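Long-range contact in endoglucanase (Thermotoga maritima, PDB 1VHO), which belongs to peptidase family M42 and, despite its name, probably acts as an aminopeptidase that uses two divalent metal ions per subunit: residues H239-G251 with H269-R281. Sequence-based numbering, arbitrary orientation.
Sequences HIELGKGPVIGLG and HNVSLQEEAVGGR. With SO4 (sulfate ion), chain D.
Q274 and V247 pair side by side where strand 274-276, an outermost strand of the large mixed sheet, runs parallel to strand 247-249; with helix 256-268 between them in sequence, the two strands form a beta-alpha-beta unit. The backbones are joined from Q274 N to P246 O (2.8 Å) through I248, which gives its N to Q274 O and its O to E276 N, to L250 N, bonded to E276 O. Q274, buried, reaches past the strand into the type II turn 241-244 and its flanks. Its CB packs on CD1 of I240, and CG, beside the backbone N (chi1 -68°), sits 3.3 Å from K244 O. With the chain extended at chi2, CD lies against K244 CB at 3.4 Å and the amide enters the loop. OE1 takes E241 N in the carbonyl plane, on a lone pair, at 3.0 Å, and a second proton from water 1, which also donates to H239 O. Q274 NE2 donates almost straight to G245 O (2.8 Å, 169°), within the amide plane, and also to E241 O, tilted from that plane. Four bonds thus fix the rotation of the amide and tie turn to strand.

On the same face as Q274 and V247, E276 lays its carboxylate over V247 CG1; OE1 bonds T229 OG1, while water 2 links OE2 to V247 O. The E276 side chain lies about 6 Å from that of D227, a predicted zinc ligand. On the other face, I248 CG1 meets L273 CD1 near helix 256-268, and L250 CD1 touches E275 CG. Beyond the strand pairing, the H239 ring meets the E275 carbonyl with its edge, H239 NE2 donating to E275 O at 3.0 Å, nearly along the C=O axis.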
ATOM      1  N   HIS A 239      13.429 -12.932  11.961  1.00 25.80           N
ATOM      2  CA  HIS A 239      14.605 -13.131  11.145  1.00 24.23           C
ATOM      3  C   HIS A 239      14.569 -12.310   9.850  1.00 24.23           C
ATOM      4  O   HIS A 239      15.563 -12.237   9.119  1.00 24.67           O
ATOM      5  CB  HIS A 239      14.768 -14.628  10.829  1.00 28.16           C
ATOM      6  CG  HIS A 239      13.619 -15.197  10.044  1.00 28.10           C
ATOM      7  ND1 HIS A 239      12.423 -15.577  10.583  1.00 32.68           N
ATOM      8  CD2 HIS A 239      13.502 -15.361   8.705  1.00 29.48           C
ATOM      9  CE1 HIS A 239      11.597 -15.954   9.609  1.00 30.89           C
ATOM     10  NE2 HIS A 239      12.234 -15.854   8.470  1.00 30.27           N
ATOM     11  N   ILE A 240      13.471 -11.640   9.565  1.00 20.38           N
ATOM     12  CA  ILE A 240      13.407 -10.852   8.321  1.00 21.75           C
ATOM     13  C   ILE A 240      14.267  -9.622   8.389  1.00 20.04           C
ATOM     14  O   ILE A 240      14.273  -8.884   9.388  1.00 18.96           O
ATOM     15  CB  ILE A 240      11.935 -10.473   8.012  1.00 23.49           C
ATOM     16  CG1 ILE A 240      11.079 -11.739   7.839  1.00 24.56           C
ATOM     17  CG2 ILE A 240      11.869  -9.585   6.771  1.00 21.08           C
ATOM     18  CD1 ILE A 240      11.505 -12.655   6.727  1.00 27.39           C
ATOM     19  N   GLU A 241      14.984  -9.315   7.298  1.00 18.25           N
ATOM     20  CA  GLU A 241      15.825  -8.142   7.219  1.00 22.11           C
ATOM     21  C   GLU A 241      15.562  -7.363   5.908  1.00 21.23           C
ATOM     22  O   GLU A 241      15.303  -7.998   4.880  1.00 20.22           O
ATOM     23  CB  GLU A 241      17.323  -8.499   7.177  1.00 24.85           C
ATOM     24  CG  GLU A 241      17.849  -9.299   8.363  1.00 31.80           C
ATOM     25  CD  GLU A 241      19.345  -9.528   8.245  1.00 38.52           C
ATOM     26  OE1 GLU A 241      20.113  -8.572   7.999  1.00 41.92           O
ATOM     27  OE2 GLU A 241      19.790 -10.690   8.348  1.00 46.54           O
ATOM     28  N   LEU A 242      15.654  -6.040   6.004  1.00 21.08           N
ATOM     29  CA  LEU A 242      15.507  -5.241   4.774  1.00 19.37           C
ATOM     30  C   LEU A 242      16.706  -5.591   3.873  1.00 19.47           C
ATOM     31  O   LEU A 242      17.823  -5.696   4.403  1.00 16.92           O
ATOM     32  CB  LEU A 242      15.668  -3.748   5.101  1.00 18.22           C
ATOM     33  CG  LEU A 242      14.622  -3.149   6.058  1.00 24.69           C
ATOM     34  CD1 LEU A 242      14.577  -1.614   5.943  1.00 23.92           C
ATOM     35  CD2 LEU A 242      13.247  -3.696   5.746  1.00 20.27           C
ATOM     36  N   GLY A 243      16.515  -5.682   2.566  1.00 19.97           N
ATOM     37  CA  GLY A 243      17.629  -5.974   1.690  1.00 20.29           C
ATOM     38  C   GLY A 243      17.913  -7.445   1.456  1.00 21.71           C
ATOM     39  O   GLY A 243      18.739  -7.719   0.541  1.00 19.73           O
ATOM     40  N   LYS A 244      17.286  -8.376   2.176  1.00 17.65           N
ATOM     41  CA  LYS A 244      17.547  -9.793   1.919  1.00 20.20           C
ATOM     42  C   LYS A 244      16.505 -10.395   0.987  1.00 18.94           C
ATOM     43  O   LYS A 244      16.432 -11.632   0.839  1.00 18.91           O
ATOM     44  CB  LYS A 244      17.644 -10.651   3.183  1.00 21.95           C
ATOM     45  CG  LYS A 244      18.778 -10.314   4.110  1.00 29.75           C
ATOM     46  CD  LYS A 244      20.143 -10.693   3.640  1.00 40.09           C
ATOM     47  CE  LYS A 244      21.141 -10.681   4.813  1.00 44.60           C
ATOM     48  NZ  LYS A 244      20.540 -11.322   6.026  1.00 48.65           N
ATOM     49  N   GLY A 245      15.654  -9.551   0.366  1.00 17.15           N
ATOM     50  CA  GLY A 245      14.676 -10.042  -0.601  1.00 16.27           C
ATOM     51  C   GLY A 245      13.234 -10.114  -0.164  1.00 17.80           C
ATOM     52  O   GLY A 245      12.860 -10.014   1.029  1.00 17.77           O
ATOM     53  N   PRO A 246      12.333 -10.321  -1.135  1.00 17.95           N
ATOM     54  CA  PRO A 246      10.923 -10.456  -0.906  1.00 17.32           C
ATOM     55  C   PRO A 246      10.672 -11.731  -0.079  1.00 17.22           C
ATOM     56  O   PRO A 246      11.499 -12.665  -0.078  1.00 15.79           O
ATOM     57  CB  PRO A 246      10.265 -10.511  -2.257  1.00 19.49           C
ATOM     58  CG  PRO A 246      11.349 -10.897  -3.205  1.00 19.00           C
ATOM     59  CD  PRO A 246      12.652 -10.449  -2.595  1.00 18.60           C
ATOM     60  N   VAL A 247       9.600 -11.656   0.676  1.00 15.88           N
ATOM     61  CA  VAL A 247       9.268 -12.709   1.630  1.00 17.09           C
ATOM     62  C   VAL A 247       8.104 -13.568   1.184  1.00 16.49           C
ATOM     63  O   VAL A 247       6.949 -13.145   1.015  1.00 16.36           O
ATOM     64  CB  VAL A 247       8.902 -12.078   2.995  1.00 16.39           C
ATOM     65  CG1 VAL A 247       8.742 -13.191   4.048  1.00 15.97           C
ATOM     66  CG2 VAL A 247       9.950 -11.062   3.441  1.00 15.43           C
ATOM     67  N   ILE A 248       8.435 -14.857   0.944  1.00 14.79           N
ATOM     68  CA  ILE A 248       7.412 -15.778   0.484  1.00 15.08           C
ATOM     69  C   ILE A 248       6.543 -16.232   1.656  1.00 17.34           C
ATOM     70  O   ILE A 248       7.136 -16.776   2.607  1.00 17.20           O
ATOM     71  CB  ILE A 248       8.120 -17.068  -0.082  1.00 19.04           C
ATOM     72  CG1 ILE A 248       9.019 -16.660  -1.262  1.00 21.40           C
ATOM     73  CG2 ILE A 248       7.059 -18.084  -0.460  1.00 21.84           C
ATOM     74  CD1 ILE A 248       8.225 -15.925  -2.352  1.00 21.42           C
ATOM     75  N   GLY A 249       5.251 -16.040   1.584  1.00 15.74           N
ATOM     76  CA  GLY A 249       4.306 -16.502   2.603  1.00 17.20           C
ATOM     77  C   GLY A 249       4.111 -18.014   2.413  1.00 19.22           C
ATOM     78  O   GLY A 249       3.892 -18.518   1.307  1.00 17.95           O
ATOM     79  N   LEU A 250       4.126 -18.755   3.542  1.00 18.97           N
ATOM     80  CA  LEU A 250       3.951 -20.214   3.420  1.00 21.89           C
ATOM     81  C   LEU A 250       2.774 -20.692   4.260  1.00 24.57           C
ATOM     82  O   LEU A 250       2.782 -21.835   4.752  1.00 23.66           O
ATOM     83  CB  LEU A 250       5.255 -20.894   3.894  1.00 19.63           C
ATOM     84  CG  LEU A 250       6.468 -20.632   3.006  1.00 22.29           C
ATOM     85  CD1 LEU A 250       7.771 -21.047   3.671  1.00 24.19           C
ATOM     86  CD2 LEU A 250       6.291 -21.333   1.656  1.00 22.37           C
ATOM     87  N   GLY A 251       1.796 -19.822   4.475  1.00 24.47           N
ATOM     88  CA  GLY A 251       0.627 -20.153   5.283  1.00 25.94           C
ATOM     89  C   GLY A 251      -0.270 -21.200   4.659  1.00 26.39           C
ATOM     90  O   GLY A 251      -0.209 -21.580   3.483  1.00 26.64           O
ATOM     91  N   HIS A 269      16.902 -17.519 -11.631  1.00 25.22           N
ATOM     92  CA  HIS A 269      17.299 -16.156 -11.898  1.00 23.30           C
ATOM     93  C   HIS A 269      18.009 -15.441 -10.786  1.00 22.91           C
ATOM     94  O   HIS A 269      18.148 -14.223 -10.864  1.00 21.75           O
ATOM     95  CB  HIS A 269      16.054 -15.354 -12.372  1.00 21.11           C
ATOM     96  CG  HIS A 269      15.614 -15.923 -13.696  1.00 22.08           C
ATOM     97  ND1 HIS A 269      16.173 -15.438 -14.877  1.00 20.74           N
ATOM     98  CD2 HIS A 269      14.753 -16.910 -14.038  1.00 20.36           C
ATOM     99  CE1 HIS A 269      15.651 -16.115 -15.888  1.00 20.30           C
ATOM    100  NE2 HIS A 269      14.806 -17.001 -15.408  1.00 23.58           N
ATOM    101  N   ASN A 270      18.536 -16.133  -9.775  1.00 22.39           N
ATOM    102  CA  ASN A 270      19.300 -15.561  -8.691  1.00 21.50           C
ATOM    103  C   ASN A 270      18.567 -14.461  -7.925  1.00 22.36           C
ATOM    104  O   ASN A 270      19.095 -13.384  -7.626  1.00 22.46           O
ATOM    105  CB  ASN A 270      20.655 -15.077  -9.265  1.00 25.29           C
ATOM    106  CG  ASN A 270      21.373 -16.247  -9.963  1.00 33.50           C
ATOM    107  OD1 ASN A 270      21.679 -17.261  -9.350  1.00 32.96           O
ATOM    108  ND2 ASN A 270      21.626 -16.149 -11.264  1.00 33.93           N
ATOM    109  N   VAL A 271      17.270 -14.686  -7.696  1.00 22.48           N
ATOM    110  CA  VAL A 271      16.482 -13.733  -6.920  1.00 20.44           C
ATOM    111  C   VAL A 271      16.553 -14.234  -5.446  1.00 19.90           C
ATOM    112  O   VAL A 271      16.019 -15.303  -5.227  1.00 20.65           O
ATOM    113  CB  VAL A 271      15.020 -13.615  -7.333  1.00 18.87           C
ATOM    114  CG1 VAL A 271      14.346 -12.566  -6.406  1.00 18.10           C
ATOM    115  CG2 VAL A 271      14.844 -13.085  -8.772  1.00 18.46           C
ATOM    116  N   SER A 272      17.189 -13.456  -4.581  1.00 17.69           N
ATOM    117  CA  SER A 272      17.307 -13.839  -3.172  1.00 20.41           C
ATOM    118  C   SER A 272      15.940 -13.717  -2.517  1.00 19.21           C
ATOM    119  O   SER A 272      15.274 -12.675  -2.719  1.00 18.98           O
ATOM    120  CB  SER A 272      18.334 -12.962  -2.454  1.00 24.48           C
ATOM    121  OG  SER A 272      19.637 -13.272  -2.998  1.00 31.63           O
ATOM    122  N   LEU A 273      15.544 -14.659  -1.714  1.00 18.52           N
ATOM    123  CA  LEU A 273      14.209 -14.621  -1.098  1.00 17.94           C
ATOM    124  C   LEU A 273      14.299 -14.881   0.400  1.00 19.85           C
ATOM    125  O   LEU A 273      15.299 -15.432   0.881  1.00 18.99           O
ATOM    126  CB  LEU A 273      13.352 -15.770  -1.675  1.00 17.08           C
ATOM    127  CG  LEU A 273      12.964 -15.712  -3.172  1.00 18.55           C
ATOM    128  CD1 LEU A 273      12.203 -16.966  -3.568  1.00 19.00           C
ATOM    129  CD2 LEU A 273      12.115 -14.469  -3.470  1.00 22.01           C
ATOM    130  N   GLN A 274      13.233 -14.499   1.100  1.00 18.91           N
ATOM    131  CA  GLN A 274      13.154 -14.802   2.537  1.00 19.02           C
ATOM    132  C   GLN A 274      11.826 -15.532   2.685  1.00 18.92           C
ATOM    133  O   GLN A 274      11.118 -15.638   1.666  1.00 17.18           O
ATOM    134  CB  GLN A 274      13.142 -13.498   3.355  1.00 19.38           C
ATOM    135  CG  GLN A 274      14.462 -12.764   3.295  1.00 20.53           C
ATOM    136  CD  GLN A 274      14.515 -11.503   4.108  1.00 20.95           C
ATOM    137  OE1 GLN A 274      14.962 -11.562   5.248  1.00 21.45           O
ATOM    138  NE2 GLN A 274      14.122 -10.327   3.565  1.00 13.78           N
ATOM    139  N   GLU A 275      11.471 -16.062   3.868  1.00 18.02           N
ATOM    140  CA  GLU A 275      10.186 -16.712   3.946  1.00 18.62           C
ATOM    141  C   GLU A 275       9.583 -16.510   5.340  1.00 19.20           C
ATOM    142  O   GLU A 275      10.266 -16.083   6.256  1.00 20.02           O
ATOM    143  CB  GLU A 275      10.264 -18.181   3.569  1.00 23.02           C
ATOM    144  CG  GLU A 275      10.792 -19.090   4.644  1.00 33.26           C
ATOM    145  CD  GLU A 275      12.215 -18.847   5.051  1.00 37.41           C
ATOM    146  OE1 GLU A 275      12.437 -18.463   6.214  1.00 40.98           O
ATOM    147  OE2 GLU A 275      13.131 -19.049   4.226  1.00 44.02           O
ATOM    148  N   GLU A 276       8.294 -16.760   5.446  1.00 19.32           N
ATOM    149  CA  GLU A 276       7.623 -16.625   6.752  1.00 21.32           C
ATOM    150  C   GLU A 276       6.547 -17.693   6.815  1.00 21.94           C
ATOM    151  O   GLU A 276       5.945 -18.041   5.795  1.00 21.75           O
ATOM    152  CB  GLU A 276       7.106 -15.204   6.939  1.00 22.13           C
ATOM    153  CG  GLU A 276       5.966 -14.803   6.010  1.00 21.98           C
ATOM    154  CD  GLU A 276       5.656 -13.300   6.124  1.00 25.32           C
ATOM    155  OE1 GLU A 276       6.028 -12.656   7.133  1.00 27.31           O
ATOM    156  OE2 GLU A 276       5.095 -12.746   5.178  1.00 28.13           O
ATOM    157  N   ALA A 277       6.297 -18.270   7.986  1.00 23.84           N
ATOM    158  CA  ALA A 277       5.338 -19.347   8.140  1.00 25.04           C
ATOM    159  C   ALA A 277       3.928 -18.958   7.749  1.00 26.73           C
ATOM    160  O   ALA A 277       3.218 -19.791   7.221  1.00 26.59           O
ATOM    161  CB  ALA A 277       5.314 -19.860   9.595  1.00 24.58           C
ATOM    162  N   VAL A 278       3.463 -17.757   8.089  1.00 28.04           N
ATOM    163  CA  VAL A 278       2.101 -17.401   7.686  1.00 31.55           C
ATOM    164  C   VAL A 278       2.155 -16.112   6.865  1.00 33.02           C
ATOM    165  O   VAL A 278       2.279 -16.165   5.643  1.00 33.64           O
ATOM    166  CB  VAL A 278       1.162 -17.263   8.890  1.00 35.96           C
ATOM    167  CG1 VAL A 278      -0.225 -16.783   8.475  1.00 35.77           C
ATOM    168  CG2 VAL A 278       1.025 -18.593   9.642  1.00 36.10           C
ATOM    169  N   GLY A 279       2.192 -14.973   7.515  1.00 34.14           N
ATOM    170  CA  GLY A 279       2.230 -13.686   6.832  1.00 38.43           C
ATOM    171  C   GLY A 279       0.835 -13.130   6.586  1.00 38.82           C
ATOM    172  O   GLY A 279      -0.198 -13.764   6.841  1.00 40.18           O
ATOM    173  N   GLY A 280       0.768 -11.920   6.069  1.00 40.38           N
ATOM    174  CA  GLY A 280      -0.520 -11.268   5.777  1.00 41.94           C
ATOM    175  C   GLY A 280      -0.903 -10.380   6.958  1.00 43.47           C
ATOM    176  O   GLY A 280      -0.891 -10.810   8.104  1.00 44.28           O
ATOM    177  N   ARG A 281      -1.154  -9.124   6.668  1.00 45.18           N
ATOM    178  CA  ARG A 281      -1.521  -8.150   7.689  1.00 45.57           C
ATOM    179  C   ARG A 281      -2.975  -8.419   8.103  1.00 46.84           C
ATOM    180  O   ARG A 281      -3.621  -9.286   7.499  1.00 48.00           O
ATOM    181  CB  ARG A 281      -1.346  -6.735   7.146  1.00 42.88           C
ATOM    182  CG  ARG A 281       0.020  -6.090   7.442  1.00 40.64           C
ATOM    183  CD  ARG A 281       0.004  -4.650   6.869  1.00 38.37           C
ATOM    184  NE  ARG A 281      -0.278  -4.696   5.444  1.00 34.55           N
ATOM    185  CZ  ARG A 281      -0.577  -3.751   4.581  1.00 35.07           C
ATOM    186  NH1 ARG A 281      -0.797  -4.068   3.276  1.00 24.68           N
ATOM    187  NH2 ARG A 281      -0.735  -2.491   4.996  1.00 30.07           N
TER
HETATM  188  S   SO4 D 352      17.433 -12.031 -15.462  1.00 59.25           S
HETATM  189  O1  SO4 D 352      18.804 -11.391 -15.370  1.00 60.63           O
HETATM  190  O2  SO4 D 352      17.564 -13.381 -14.829  1.00 58.66           O
HETATM  191  O3  SO4 D 352      16.445 -11.160 -14.766  1.00 57.61           O
HETATM  192  O4  SO4 D 352      17.079 -12.174 -16.912  1.00 59.72           O
HETATM  193  O   HOH W   1      15.640 -13.947   6.509  1.00 24.22           O
HETATM  194  O   HOH W   2       4.683 -12.964   2.628  1.00 19.14           O
HETATM  195  O   HOH W   3       1.088 -17.248   3.779  1.00 26.12           O